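Local coordinates for protein 5-formaminoimidazole-4-carboxamide-1-(Beta)-D-ribofuranosyl 5'-monophosphate synthetase (Thermococcus kodakarensis, PDB 2PBZ) that probably acts as an ATP-dependent, carbon-nitrogen bond-forming ligase of the ATP-grasp type, making a formamidoimidazole carboxamide ribonucleotide on the way to IMP, at residues E185-V193 / D270-S280. Residues are numbered along the deposited sequence; the frame is centred on the assembly and turned at random.
Sequences ELLGVDERV and DGGSNADHWYS
R192, on strand 183-194 of the antiparallel sheet of the ATP-grasp fold, reaches D270 in the loop that follows strand 261-266. NH2 of R192 forms a salt bridge with OD1 of D270 at 2.5 Å, the guanidinium and carboxylate planes turned 42° from each other. Bends at chi2 (-86°) and chi3 (126°) turn the arginine chain back along its own strand, where NE and NH2 grip OD2 of D190 side-on; the NE bond, 2.9 Å to that oxygen, lies in the guanidinium plane. Thus one arginine holds two carboxylates whose like charges would otherwise probably repel. It also makes a cation-pi contact with Y172, an ATP-binding residue, and its side chain comes about 5 Å from the bound ATP at nearest atoms. A leucine in its place would probably take away the charge that bridges the two acids, leaving OD2 of D190 without its two N-H donors and the carboxylates to repel each other.

D270 is further fixed by an Asx turn, OD1 accepting from N of G272. The bare CA of G272 lies 3.2 Å from CG of D190, where a CB would collide with the carboxylate. Further along, the H277 ring sits against G188, whose CA lies over one face, a CH-pi contact 4.1 Å from the centroid; a side chain at G188 would run into the ring. NE2 of H277 donates to O of G272 at 2.8 Å, while its ND1 is joined through a water to N of V189, so both ring nitrogens have partners and the ring's rotation is set. Y279, with CG beside its own backbone N, brings CD2 to 3.5 Å from N of G188. Beyond it, CD2 of L187 packs against CB of S280, 3.6 Å away.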
loop_
_atom_site.group_PDB
_atom_site.type_symbol
_atom_site.label_atom_id
_atom_site.label_comp_id
_atom_site.label_asym_id
_atom_site.label_seq_id
_atom_site.Cartn_x
_atom_site.Cartn_y
_atom_site.Cartn_z
ATOM N N GLU A 185 7.222 12.895 16.626
ATOM C CA GLU A 185 6.373 12.741 15.448
ATOM C C GLU A 185 6.131 11.270 15.106
ATOM O O GLU A 185 7.076 10.506 14.957
ATOM C CB GLU A 185 7.018 13.452 14.248
ATOM C CG GLU A 185 6.900 14.971 14.244
ATOM C CD GLU A 185 7.896 15.631 13.299
ATOM O OE1 GLU A 185 8.273 14.987 12.313
ATOM O OE2 GLU A 185 8.297 16.791 13.527
ATOM N N LEU A 186 4.858 10.891 15.011
ATOM C CA LEU A 186 4.444 9.529 14.652
ATOM C C LEU A 186 4.247 9.667 13.142
ATOM O O LEU A 186 3.246 10.216 12.687
ATOM C CB LEU A 186 3.124 9.182 15.365
ATOM C CG LEU A 186 2.368 7.842 15.272
ATOM C CD1 LEU A 186 3.100 6.873 14.390
ATOM C CD2 LEU A 186 2.167 7.273 16.671
ATOM N N LEU A 187 5.212 9.173 12.373
ATOM C CA LEU A 187 5.183 9.325 10.929
ATOM C C LEU A 187 4.760 8.175 10.033
ATOM O O LEU A 187 4.724 8.317 8.827
ATOM C CB LEU A 187 6.544 9.858 10.468
ATOM C CG LEU A 187 6.859 11.222 11.095
ATOM C CD1 LEU A 187 8.243 11.648 10.729
ATOM C CD2 LEU A 187 5.861 12.258 10.621
ATOM N N GLY A 188 4.429 7.035 10.600
ATOM C CA GLY A 188 3.996 5.952 9.751
ATOM C C GLY A 188 3.890 4.624 10.449
ATOM O O GLY A 188 4.388 4.438 11.558
ATOM N N VAL A 189 3.204 3.704 9.792
ATOM C CA VAL A 189 3.055 2.359 10.307
ATOM C C VAL A 189 3.273 1.434 9.123
ATOM O O VAL A 189 2.593 1.502 8.106
ATOM C CB VAL A 189 1.667 2.081 10.913
ATOM C CG1 VAL A 189 1.656 0.678 11.497
ATOM C CG2 VAL A 189 1.338 3.115 11.983
ATOM N N ASP A 190 4.240 0.559 9.302
ATOM C CA ASP A 190 4.645 -0.378 8.303
ATOM C C ASP A 190 4.169 -1.783 8.632
ATOM O O ASP A 190 3.830 -2.096 9.763
ATOM C CB ASP A 190 6.174 -0.328 8.229
ATOM C CG ASP A 190 6.744 -1.356 7.306
ATOM O OD1 ASP A 190 6.495 -1.240 6.081
ATOM O OD2 ASP A 190 7.432 -2.282 7.805
ATOM N N GLU A 191 4.147 -2.620 7.607
ATOM C CA GLU A 191 3.780 -4.023 7.715
ATOM C C GLU A 191 4.790 -4.753 6.829
ATOM O O GLU A 191 4.940 -4.398 5.663
ATOM C CB GLU A 191 2.362 -4.223 7.195
ATOM C CG GLU A 191 1.921 -5.661 7.133
ATOM C CD GLU A 191 0.409 -5.788 7.028
ATOM O OE1 GLU A 191 -0.182 -5.199 6.085
ATOM O OE2 GLU A 191 -0.167 -6.481 7.904
ATOM N N ARG A 192 5.493 -5.742 7.377
ATOM C CA ARG A 192 6.504 -6.477 6.618
ATOM C C ARG A 192 5.945 -7.477 5.600
ATOM O O ARG A 192 4.879 -8.080 5.801
ATOM C CB ARG A 192 7.437 -7.259 7.562
ATOM C CG ARG A 192 8.009 -6.489 8.740
ATOM C CD ARG A 192 9.284 -5.744 8.406
ATOM N NE ARG A 192 9.183 -4.333 8.752
ATOM C CZ ARG A 192 9.967 -3.711 9.622
ATOM N NH1 ARG A 192 10.927 -4.378 10.254
ATOM N NH2 ARG A 192 9.790 -2.419 9.844
ATOM N N VAL A 193 6.667 -7.630 4.494
ATOM C CA VAL A 193 6.317 -8.608 3.472
ATOM C C VAL A 193 7.367 -9.692 3.692
ATOM O O VAL A 193 8.542 -9.498 3.413
ATOM C CB VAL A 193 6.414 -8.051 2.022
ATOM C CG1 VAL A 193 6.019 -9.150 1.017
ATOM C CG2 VAL A 193 5.494 -6.869 1.857
ATOM N N ASP A 270 14.192 2.653 10.494
ATOM C CA ASP A 270 13.735 1.281 10.389
ATOM C C ASP A 270 13.769 0.498 9.073
ATOM O O ASP A 270 14.157 -0.682 9.064
ATOM C CB ASP A 270 12.341 1.202 11.004
ATOM C CG ASP A 270 11.708 -0.132 10.809
ATOM O OD1 ASP A 270 11.154 -0.358 9.710
ATOM O OD2 ASP A 270 11.782 -0.956 11.746
ATOM N N GLY A 271 13.366 1.111 7.970
ATOM C CA GLY A 271 13.376 0.365 6.723
ATOM C C GLY A 271 11.957 0.239 6.200
ATOM O O GLY A 271 11.714 0.286 4.988
ATOM N N GLY A 272 11.015 0.063 7.129
ATOM C CA GLY A 272 9.617 -0.007 6.763
ATOM C C GLY A 272 9.229 1.418 6.426
ATOM O O GLY A 272 8.092 1.706 6.054
ATOM N N SER A 273 10.196 2.323 6.581
ATOM C CA SER A 273 9.978 3.730 6.261
ATOM C C SER A 273 10.174 3.998 4.764
ATOM O O SER A 273 9.956 5.114 4.299
ATOM C CB SER A 273 10.891 4.639 7.104
ATOM O OG SER A 273 12.237 4.202 7.087
ATOM N N ASN A 274 10.589 2.969 4.022
ATOM C CA ASN A 274 10.759 3.094 2.576
ATOM C C ASN A 274 9.359 3.074 1.940
ATOM O O ASN A 274 9.179 3.501 0.798
ATOM C CB ASN A 274 11.582 1.930 1.989
ATOM C CG ASN A 274 13.065 2.018 2.315
ATOM O OD1 ASN A 274 13.666 3.076 2.238
ATOM N ND2 ASN A 274 13.663 0.887 2.649
ATOM N N ALA A 275 8.377 2.568 2.678
ATOM C CA ALA A 275 7.016 2.512 2.172
ATOM C C ALA A 275 6.468 3.935 2.138
ATOM O O ALA A 275 6.987 4.809 2.833
ATOM C CB ALA A 275 6.143 1.611 3.059
ATOM N N ASP A 276 5.421 4.152 1.337
ATOM C CA ASP A 276 4.803 5.464 1.168
ATOM C C ASP A 276 3.790 5.838 2.269
ATOM O O ASP A 276 2.587 5.576 2.147
ATOM C CB ASP A 276 4.160 5.522 -0.231
ATOM C CG ASP A 276 3.492 6.855 -0.538
ATOM O OD1 ASP A 276 4.070 7.909 -0.229
ATOM O OD2 ASP A 276 2.385 6.838 -1.113
ATOM N N HIS A 277 4.291 6.460 3.337
ATOM C CA HIS A 277 3.457 6.880 4.461
ATOM C C HIS A 277 3.085 8.348 4.311
ATOM O O HIS A 277 3.825 9.106 3.689
ATOM C CB HIS A 277 4.209 6.744 5.794
ATOM C CG HIS A 277 4.858 5.411 6.002
ATOM N ND1 HIS A 277 4.143 4.238 6.132
ATOM C CD2 HIS A 277 6.164 5.067 6.095
ATOM C CE1 HIS A 277 4.980 3.232 6.296
ATOM N NE2 HIS A 277 6.213 3.707 6.277
ATOM N N TRP A 278 1.928 8.744 4.850
ATOM C CA TRP A 278 1.551 10.156 4.842
ATOM C C TRP A 278 1.778 10.553 6.311
ATOM O O TRP A 278 2.925 10.501 6.756
ATOM C CB TRP A 278 0.104 10.388 4.343
ATOM C CG TRP A 278 -0.993 9.641 5.032
ATOM C CD1 TRP A 278 -1.275 8.315 4.918
ATOM C CD2 TRP A 278 -1.967 10.182 5.937
ATOM N NE1 TRP A 278 -2.364 7.992 5.691
ATOM C CE2 TRP A 278 -2.809 9.118 6.330
ATOM C CE3 TRP A 278 -2.206 11.462 6.460
ATOM C CZ2 TRP A 278 -3.879 9.294 7.223
ATOM C CZ3 TRP A 278 -3.272 11.638 7.350
ATOM C CH2 TRP A 278 -4.093 10.557 7.720
ATOM N N TYR A 279 0.765 10.916 7.088
ATOM C CA TYR A 279 1.036 11.259 8.502
ATOM C C TYR A 279 1.918 12.499 8.684
ATOM O O TYR A 279 1.525 13.437 9.362
ATOM C CB TYR A 279 1.693 10.082 9.234
ATOM C CG TYR A 279 0.737 8.987 9.619
ATOM C CD1 TYR A 279 -0.509 8.870 9.007
ATOM C CD2 TYR A 279 1.097 8.029 10.556
ATOM C CE1 TYR A 279 -1.367 7.822 9.315
ATOM C CE2 TYR A 279 0.244 6.979 10.868
ATOM C CZ TYR A 279 -0.985 6.876 10.245
ATOM O OH TYR A 279 -1.811 5.821 10.527
ATOM N N SER A 280 3.118 12.498 8.108
ATOM C CA SER A 280 3.989 13.650 8.203
ATOM C C SER A 280 3.216 14.906 7.781
ATOM O O SER A 280 3.547 16.033 8.175
ATOM C CB SER A 280 5.193 13.445 7.307
ATOM O OG SER A 280 4.805 12.773 6.127
HETATM O O HOH W 1 1.673 4.433 7.574
#